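Local coordinates for protein ascorbate-specific PTS system EIIA component (Streptococcus pyogenes serotype M1, PDB 2OQT) that probably serves as the cytoplasmic phosphocarrier component of a sugar phosphotransferase system that phosphorylates ascorbate as it is taken up across the membrane, at residues 13-18 and 31-36; 79-84 and 102-107. One frame throughout, in Å; residues are numbered along the deposited sequence.

Contact 1: residues 13-18 and 31-36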
ATOM      1  N   SER A  13       6.548  -3.011  -8.046  1.00 60.21           N
ATOM      2  CA  SER A  13       5.228  -2.756  -7.444  1.00 59.25           C
ATOM      3  C   SER A  13       4.813  -1.313  -7.363  1.00 59.06           C
ATOM      4  O   SER A  13       3.724  -1.005  -6.877  1.00 58.75           O
ATOM      5  CB  SER A  13       5.289  -3.214  -6.009  1.00 58.71           C
ATOM      6  OG  SER A  13       4.731  -4.474  -5.890  1.00 59.27           O
ATOM      7  N   ILE A  14       5.703  -0.424  -7.780  1.00 59.02           N
ATOM      8  CA  ILE A  14       5.462   0.985  -7.639  1.00 59.29           C
ATOM      9  C   ILE A  14       4.690   1.494  -8.862  1.00 60.06           C
ATOM     10  O   ILE A  14       5.016   1.139 -10.004  1.00 61.37           O
ATOM     11  CB  ILE A  14       6.781   1.733  -7.371  1.00 59.13           C
ATOM     12  CG1 ILE A  14       7.640   0.921  -6.365  1.00 57.17           C
ATOM     13  CG2 ILE A  14       6.503   3.200  -6.909  1.00 60.17           C
ATOM     14  CD1 ILE A  14       8.490   1.708  -5.387  1.00 51.82           C
ATOM     15  N   ARG A  15       3.617   2.238  -8.608  1.00 60.31           N
ATOM     16  CA  ARG A  15       2.927   3.022  -9.629  1.00 60.77           C
ATOM     17  C   ARG A  15       2.794   4.433  -9.154  1.00 62.24           C
ATOM     18  O   ARG A  15       2.629   4.722  -7.962  1.00 62.56           O
ATOM     19  CB  ARG A  15       1.546   2.520  -9.973  1.00 59.77           C
ATOM     20  CG  ARG A  15       1.479   1.090 -10.393  1.00 60.23           C
ATOM     21  CD  ARG A  15       2.032   0.774 -11.758  1.00 58.54           C
ATOM     22  NE  ARG A  15       1.953  -0.671 -11.950  1.00 56.25           N
ATOM     23  CZ  ARG A  15       2.900  -1.529 -11.578  1.00 57.30           C
ATOM     24  NH1 ARG A  15       4.040  -1.095 -11.035  1.00 54.00           N
ATOM     25  NH2 ARG A  15       2.714  -2.829 -11.782  1.00 57.83           N
ATOM     26  N   LEU A  16       2.863   5.326 -10.125  1.00 64.27           N
ATOM     27  CA  LEU A  16       3.070   6.724  -9.850  1.00 65.09           C
ATOM     28  C   LEU A  16       2.009   7.558 -10.539  1.00 65.57           C
ATOM     29  O   LEU A  16       1.807   7.430 -11.755  1.00 65.75           O
ATOM     30  CB  LEU A  16       4.491   7.104 -10.276  1.00 65.14           C
ATOM     31  CG  LEU A  16       5.474   6.933  -9.124  1.00 65.02           C
ATOM     32  CD1 LEU A  16       6.882   6.892  -9.637  1.00 65.20           C
ATOM     33  CD2 LEU A  16       5.286   8.093  -8.135  1.00 67.15           C
ATOM     34  N   GLY A  17       1.314   8.372  -9.738  1.00 65.83           N
ATOM     35  CA  GLY A  17       0.396   9.393 -10.245  1.00 65.67           C
ATOM     36  C   GLY A  17      -0.753   8.785 -10.992  1.00 66.14           C
ATOM     37  O   GLY A  17      -1.004   9.120 -12.140  1.00 67.08           O
ATOM     38  N   LEU A  18      -1.449   7.862 -10.352  1.00 66.88           N
ATOM     39  CA  LEU A  18      -2.657   7.300 -10.940  1.00 67.67           C
ATOM     40  C   LEU A  18      -3.858   8.155 -10.506  1.00 68.35           C
ATOM     41  O   LEU A  18      -3.702   9.063  -9.699  1.00 69.27           O
ATOM     42  CB  LEU A  18      -2.829   5.832 -10.544  1.00 66.89           C
ATOM     43  CG  LEU A  18      -1.666   4.862 -10.664  1.00 65.58           C
ATOM     44  CD1 LEU A  18      -2.033   3.635  -9.856  1.00 67.38           C
ATOM     45  CD2 LEU A  18      -1.348   4.481 -12.094  1.00 62.32           C
ATOM     46  N   VAL A  31      -4.033  -2.689  -5.641  1.00 55.80           N
ATOM     47  CA  VAL A  31      -3.824  -4.137  -5.607  1.00 56.24           C
ATOM     48  C   VAL A  31      -3.353  -4.640  -6.982  1.00 56.17           C
ATOM     49  O   VAL A  31      -2.684  -5.654  -7.089  1.00 55.72           O
ATOM     50  CB  VAL A  31      -5.133  -4.892  -5.197  1.00 56.65           C
ATOM     51  CG1 VAL A  31      -4.889  -6.395  -5.111  1.00 57.47           C
ATOM     52  CG2 VAL A  31      -5.682  -4.400  -3.850  1.00 56.93           C
ATOM     53  N   GLN A  32      -3.729  -3.930  -8.041  1.00 56.46           N
ATOM     54  CA  GLN A  32      -3.385  -4.328  -9.400  1.00 55.43           C
ATOM     55  C   GLN A  32      -1.919  -4.715  -9.545  1.00 54.55           C
ATOM     56  O   GLN A  32      -1.616  -5.836  -9.936  1.00 55.22           O
ATOM     57  CB  GLN A  32      -3.786  -3.229 -10.389  1.00 56.36           C
ATOM     58  CG  GLN A  32      -3.617  -3.610 -11.837  1.00 56.89           C
ATOM     59  CD  GLN A  32      -4.116  -5.000 -12.105  1.00 60.26           C
ATOM     60  OE1 GLN A  32      -5.313  -5.281 -11.963  1.00 59.54           O
ATOM     61  NE2 GLN A  32      -3.192  -5.905 -12.473  1.00 61.90           N
ATOM     62  N   PRO A  33      -0.989  -3.836  -9.170  1.00 54.06           N
ATOM     63  CA  PRO A  33       0.432  -4.193  -9.396  1.00 53.35           C
ATOM     64  C   PRO A  33       0.866  -5.536  -8.785  1.00 53.53           C
ATOM     65  O   PRO A  33       1.998  -5.995  -9.043  1.00 53.54           O
ATOM     66  CB  PRO A  33       1.195  -3.055  -8.712  1.00 52.85           C
ATOM     67  CG  PRO A  33       0.274  -1.929  -8.711  1.00 53.63           C
ATOM     68  CD  PRO A  33      -1.115  -2.525  -8.516  1.00 53.85           C
ATOM     69  N   LEU A  34      -0.014  -6.148  -7.983  1.00 53.09           N
ATOM     70  CA  LEU A  34       0.302  -7.377  -7.258  1.00 52.82           C
ATOM     71  C   LEU A  34      -0.353  -8.551  -7.911  1.00 53.36           C
ATOM     72  O   LEU A  34      -0.046  -9.715  -7.643  1.00 52.99           O
ATOM     73  CB  LEU A  34      -0.187  -7.260  -5.839  1.00 51.98           C
ATOM     74  CG  LEU A  34       0.906  -7.061  -4.803  1.00 52.88           C
ATOM     75  CD1 LEU A  34       2.072  -6.264  -5.324  1.00 53.66           C
ATOM     76  CD2 LEU A  34       0.327  -6.535  -3.489  1.00 50.03           C
ATOM     77  N   ILE A  35      -1.338  -8.221  -8.716  1.00 54.97           N
ATOM     78  CA  ILE A  35      -1.928  -9.161  -9.625  1.00 56.26           C
ATOM     79  C   ILE A  35      -1.025  -9.206 -10.861  1.00 56.47           C
ATOM     80  O   ILE A  35      -0.649 -10.253 -11.261  1.00 55.72           O
ATOM     81  CB  ILE A  35      -3.375  -8.765  -9.964  1.00 56.45           C
ATOM     82  CG1 ILE A  35      -4.241  -9.027  -8.724  1.00 57.57           C
ATOM     83  CG2 ILE A  35      -3.850  -9.599 -11.180  1.00 53.99           C
ATOM     84  CD1 ILE A  35      -5.490  -8.162  -8.585  1.00 58.87           C
ATOM     85  N   ASP A  36      -0.636  -8.050 -11.402  1.00 58.31           N
ATOM     86  CA  ASP A  36       0.467  -7.974 -12.378  1.00 60.14           C
ATOM     87  C   ASP A  36       1.680  -8.872 -12.075  1.00 60.81           C
ATOM     88  O   ASP A  36       2.220  -9.484 -12.989  1.00 62.62           O
ATOM     89  CB  ASP A  36       0.950  -6.526 -12.603  1.00 60.41           C
ATOM     90  CG  ASP A  36      -0.139  -5.609 -13.251  1.00 63.35           C
ATOM     91  OD1 ASP A  36      -1.053  -6.114 -13.975  1.00 65.55           O
ATOM     92  OD2 ASP A  36      -0.063  -4.373 -13.025  1.00 62.78           O
TER

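Contact 2: residues 79-84 and 102-107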
ATOM      1  N   ASN A  79       4.099 -13.293  -0.046  1.00 52.65           N
ATOM      2  CA  ASN A  79       4.268 -11.992   0.619  1.00 52.02           C
ATOM      3  C   ASN A  79       4.830 -10.935  -0.341  1.00 51.78           C
ATOM      4  O   ASN A  79       5.794 -11.181  -1.125  1.00 51.53           O
ATOM      5  CB  ASN A  79       5.106 -12.083   1.888  1.00 51.83           C
ATOM      6  CG  ASN A  79       4.602 -13.143   2.886  1.00 53.92           C
ATOM      7  OD1 ASN A  79       5.403 -13.655   3.653  1.00 57.77           O
ATOM      8  ND2 ASN A  79       3.307 -13.494   2.863  1.00 53.90           N
ATOM      9  N   ALA A  80       4.198  -9.766  -0.294  1.00 50.79           N
ATOM     10  CA  ALA A  80       4.437  -8.705  -1.271  1.00 49.56           C
ATOM     11  C   ALA A  80       3.947  -7.415  -0.691  1.00 49.33           C
ATOM     12  O   ALA A  80       3.112  -7.411   0.231  1.00 49.12           O
ATOM     13  CB  ALA A  80       3.689  -8.993  -2.563  1.00 49.14           C
ATOM     14  N   PHE A  81       4.526  -6.340  -1.211  1.00 48.87           N
ATOM     15  CA  PHE A  81       4.079  -4.990  -1.015  1.00 49.34           C
ATOM     16  C   PHE A  81       3.895  -4.415  -2.402  1.00 48.97           C
ATOM     17  O   PHE A  81       4.610  -4.798  -3.343  1.00 47.55           O
ATOM     18  CB  PHE A  81       5.118  -4.119  -0.326  1.00 49.39           C
ATOM     19  CG  PHE A  81       5.307  -4.389   1.157  1.00 51.04           C
ATOM     20  CD1 PHE A  81       4.320  -4.021   2.093  1.00 53.76           C
ATOM     21  CD2 PHE A  81       6.516  -4.950   1.630  1.00 49.76           C
ATOM     22  CE1 PHE A  81       4.529  -4.247   3.488  1.00 51.20           C
ATOM     23  CE2 PHE A  81       6.738  -5.181   3.002  1.00 51.85           C
ATOM     24  CZ  PHE A  81       5.738  -4.823   3.938  1.00 51.37           C
ATOM     25  N   ALA A  82       2.959  -3.466  -2.489  1.00 49.29           N
ATOM     26  CA  ALA A  82       2.784  -2.618  -3.638  1.00 50.09           C
ATOM     27  C   ALA A  82       2.772  -1.171  -3.131  1.00 50.76           C
ATOM     28  O   ALA A  82       2.630  -0.951  -1.926  1.00 50.90           O
ATOM     29  CB  ALA A  82       1.508  -2.996  -4.403  1.00 49.83           C
ATOM     30  N   LEU A  83       2.981  -0.195  -4.024  1.00 52.44           N
ATOM     31  CA  LEU A  83       2.979   1.244  -3.651  1.00 53.38           C
ATOM     32  C   LEU A  83       2.513   2.122  -4.780  1.00 54.30           C
ATOM     33  O   LEU A  83       3.163   2.226  -5.838  1.00 54.94           O
ATOM     34  CB  LEU A  83       4.337   1.721  -3.141  1.00 53.48           C
ATOM     35  CG  LEU A  83       4.653   3.185  -2.774  1.00 54.67           C
ATOM     36  CD1 LEU A  83       3.468   3.995  -2.469  1.00 58.34           C
ATOM     37  CD2 LEU A  83       5.574   3.235  -1.548  1.00 57.74           C
ATOM     38  N   ILE A  84       1.384   2.771  -4.549  1.00 54.95           N
ATOM     39  CA  ILE A  84       0.813   3.642  -5.556  1.00 56.17           C
ATOM     40  C   ILE A  84       0.586   5.058  -5.009  1.00 57.29           C
ATOM     41  O   ILE A  84       0.579   5.302  -3.800  1.00 57.64           O
ATOM     42  CB  ILE A  84      -0.432   3.024  -6.290  1.00 55.42           C
ATOM     43  CG1 ILE A  84      -1.703   3.125  -5.433  1.00 55.36           C
ATOM     44  CG2 ILE A  84      -0.152   1.591  -6.699  1.00 54.71           C
ATOM     45  CD1 ILE A  84      -2.990   3.367  -6.225  1.00 53.57           C
ATOM     46  N   LEU A 102      -0.196   1.970   0.262  1.00 53.01           N
ATOM     47  CA  LEU A 102       0.723   0.853   0.414  1.00 52.82           C
ATOM     48  C   LEU A 102       0.020  -0.469   0.768  1.00 52.32           C
ATOM     49  O   LEU A 102      -0.072  -0.861   1.925  1.00 52.63           O
ATOM     50  CB  LEU A 102       1.765   1.172   1.480  1.00 52.88           C
ATOM     51  CG  LEU A 102       3.164   0.724   1.079  1.00 53.25           C
ATOM     52  CD1 LEU A 102       4.193   1.662   1.677  1.00 53.33           C
ATOM     53  CD2 LEU A 102       3.416  -0.696   1.483  1.00 53.94           C
ATOM     54  N   THR A 103      -0.473  -1.142  -0.252  1.00 51.86           N
ATOM     55  CA  THR A 103      -0.910  -2.522  -0.171  1.00 50.52           C
ATOM     56  C   THR A 103       0.070  -3.515   0.403  1.00 50.00           C
ATOM     57  O   THR A 103       1.246  -3.557   0.045  1.00 49.66           O
ATOM     58  CB  THR A 103      -1.278  -2.963  -1.550  1.00 50.17           C
ATOM     59  OG1 THR A 103      -2.117  -1.930  -2.040  1.00 51.42           O
ATOM     60  CG2 THR A 103      -2.027  -4.297  -1.536  1.00 47.12           C
ATOM     61  N   LEU A 104      -0.477  -4.366   1.240  1.00 48.66           N
ATOM     62  CA  LEU A 104       0.288  -5.360   1.936  1.00 50.00           C
ATOM     63  C   LEU A 104      -0.365  -6.701   1.722  1.00 49.60           C
ATOM     64  O   LEU A 104      -1.554  -6.813   1.932  1.00 50.54           O
ATOM     65  CB  LEU A 104       0.204  -5.016   3.415  1.00 50.57           C
ATOM     66  CG  LEU A 104       0.762  -5.928   4.484  1.00 52.10           C
ATOM     67  CD1 LEU A 104       0.299  -5.317   5.787  1.00 53.01           C
ATOM     68  CD2 LEU A 104       0.212  -7.263   4.397  1.00 52.75           C
ATOM     69  N   ALA A 105       0.378  -7.716   1.299  1.00 49.81           N
ATOM     70  CA  ALA A 105      -0.194  -9.075   1.230  1.00 50.29           C
ATOM     71  C   ALA A 105       0.649 -10.093   1.958  1.00 51.01           C
ATOM     72  O   ALA A 105       1.899 -10.120   1.849  1.00 51.65           O
ATOM     73  CB  ALA A 105      -0.456  -9.523  -0.231  1.00 49.33           C
ATOM     74  N   ALA A 106      -0.031 -10.954   2.690  1.00 52.30           N
ATOM     75  CA  ALA A 106       0.681 -11.937   3.473  1.00 54.70           C
ATOM     76  C   ALA A 106      -0.055 -13.240   3.535  1.00 55.90           C
ATOM     77  O   ALA A 106      -1.285 -13.264   3.613  1.00 55.23           O
ATOM     78  CB  ALA A 106       0.951 -11.401   4.910  1.00 53.79           C
ATOM     79  N   THR A 107       0.727 -14.312   3.535  1.00 58.91           N
ATOM     80  CA  THR A 107       0.243 -15.666   3.789  1.00 61.94           C
ATOM     81  C   THR A 107       0.176 -16.006   5.305  1.00 64.64           C
ATOM     82  O   THR A 107      -0.484 -16.978   5.676  1.00 65.67           O
ATOM     83  CB  THR A 107       1.144 -16.688   3.123  1.00 61.63           C
ATOM     84  OG1 THR A 107       2.334 -16.804   3.893  1.00 63.28           O
ATOM     85  CG2 THR A 107       1.529 -16.292   1.681  1.00 62.36           C
TER

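Contact 1: residues 13-18 and 31-36
Pro33 of helix 23-36 packs against one face of the Arg15 side chain on the edge strand 14-18, and the two slide past each other in opposite directions. The pyrrolidine ring meets both the aliphatic and the charged part of the arginine: Pro33 CG lies 3.7 Å from Arg15 CG, while Pro33 CB sits over one face of the guanidinium, off-centre toward its rim and 3.4 Å from Arg15 NH2. A bend at chi2 (-72°) folds the arginine back along its own strand, where Arg15 NH1 donates to Ile14 O at 2.6 Å, from well above the carbonyl plane. Asn12 O takes a second bond from the same nitrogen, so NH1 is held by two carbonyls.

The buried side of the contact lies toward the sheet. Ser13 O touches Pro33 CB, and Ser13 OG approaches Leu34 CD1 to 3.3 Å; this hydroxyl is hydrogen-bonded to Phe81 O, which lets a polar group sit beside a leucine methyl. Leu34 also packs on Ala82 of the neighbouring strand.

Toward solvent the grip is looser. Exposed Asp36 reaches the edge of the guanidinium with its carboxylate nearly coplanar (11°), but the salt bridge from Arg15 NH2 to Asp36 OD2 is weak and long at 3.4 Å, though almost straight (168°). Asp36 OD1 also receives a weak bond from Gln32 NE2. Strand 14-18 leads through a short loop to helix 23-36, which packs on one face of the sheet, a strand-to-helix connection of the mixed alpha/beta fold of PTS EIIA type 2 domains.

Contact 2: residues 79-84 and 102-107
Leu102 CD2 meets Phe81 CD1 at 3.5 Å, approaching the ring obliquely, where strands 80-86 and 97-105 pair antiparallel. At the Leu83 end of the contact, the other methyl of Leu102, CD1, reaches Leu83 CD2 at 3.8 Å. Between these two touches Leu102 CG rests against Ala82 O, to which Leu102 CA also makes a CA-H...O contact.

The pairing puts Phe81 and Leu104, its non-hydrogen-bonded partner, on one face, and Leu104 CG comes within 4.2 Å of Phe81 CE1. Leu4, Ala7 and Leu8 of helix 4-10 and Ile120 of helix 111-124 pack on the ring, which is buried.

Asn79, the other heavily buried residue, lies at the opposite end of the contact, along Ala106 and Thr107, and its CA makes a CA-H...O contact of 3.3 Å with Ala105 O. Main-chain hydrogen bonds join the segments between Asn79 and Leu102. Ala80 and Ala105 exchange a reciprocal pair. Ala80 N donates to Ala105 O at 3.2 Å, and the return bond from Ala105 N to Ala80 O is nearly straight (171°). Further along, Ala82 N donates to Thr103 O at 3.1 Å.

On the face away from Phe81, small Ala80 and Ala105 pack against Ala39 and Val40. Ala82 CB and Thr103 CB lie 4.0 Å apart on that face, where Leu34 of helix 23-36 packs on both residues. Two antiparallel strands with helices on both faces are an interior element of the mixed sheet in the EIIA type 2 alpha/beta fold.

From the N terminus, the chain passes through helix 4-10 into strand 14-18, then turns and runs along helix 23-36; contact 1 closes this short, largely helical loop. Only much later, after helix 42-55 and strand 64-66, does contact 2 open, closing a loop of strand between 80-86 and 97-105. The two contacts are therefore in series, neither nested nor crossed, yet they meet in space with centres about 10 Å apart. Strand 14-18 runs parallel to strand 80-86, with Arg15 N bonded to Leu83 O (2.8 Å). Strand 80-86 lies between strands 14-18 and 97-105, joining the edge strand and its helix to strand 97-105 inside one domain.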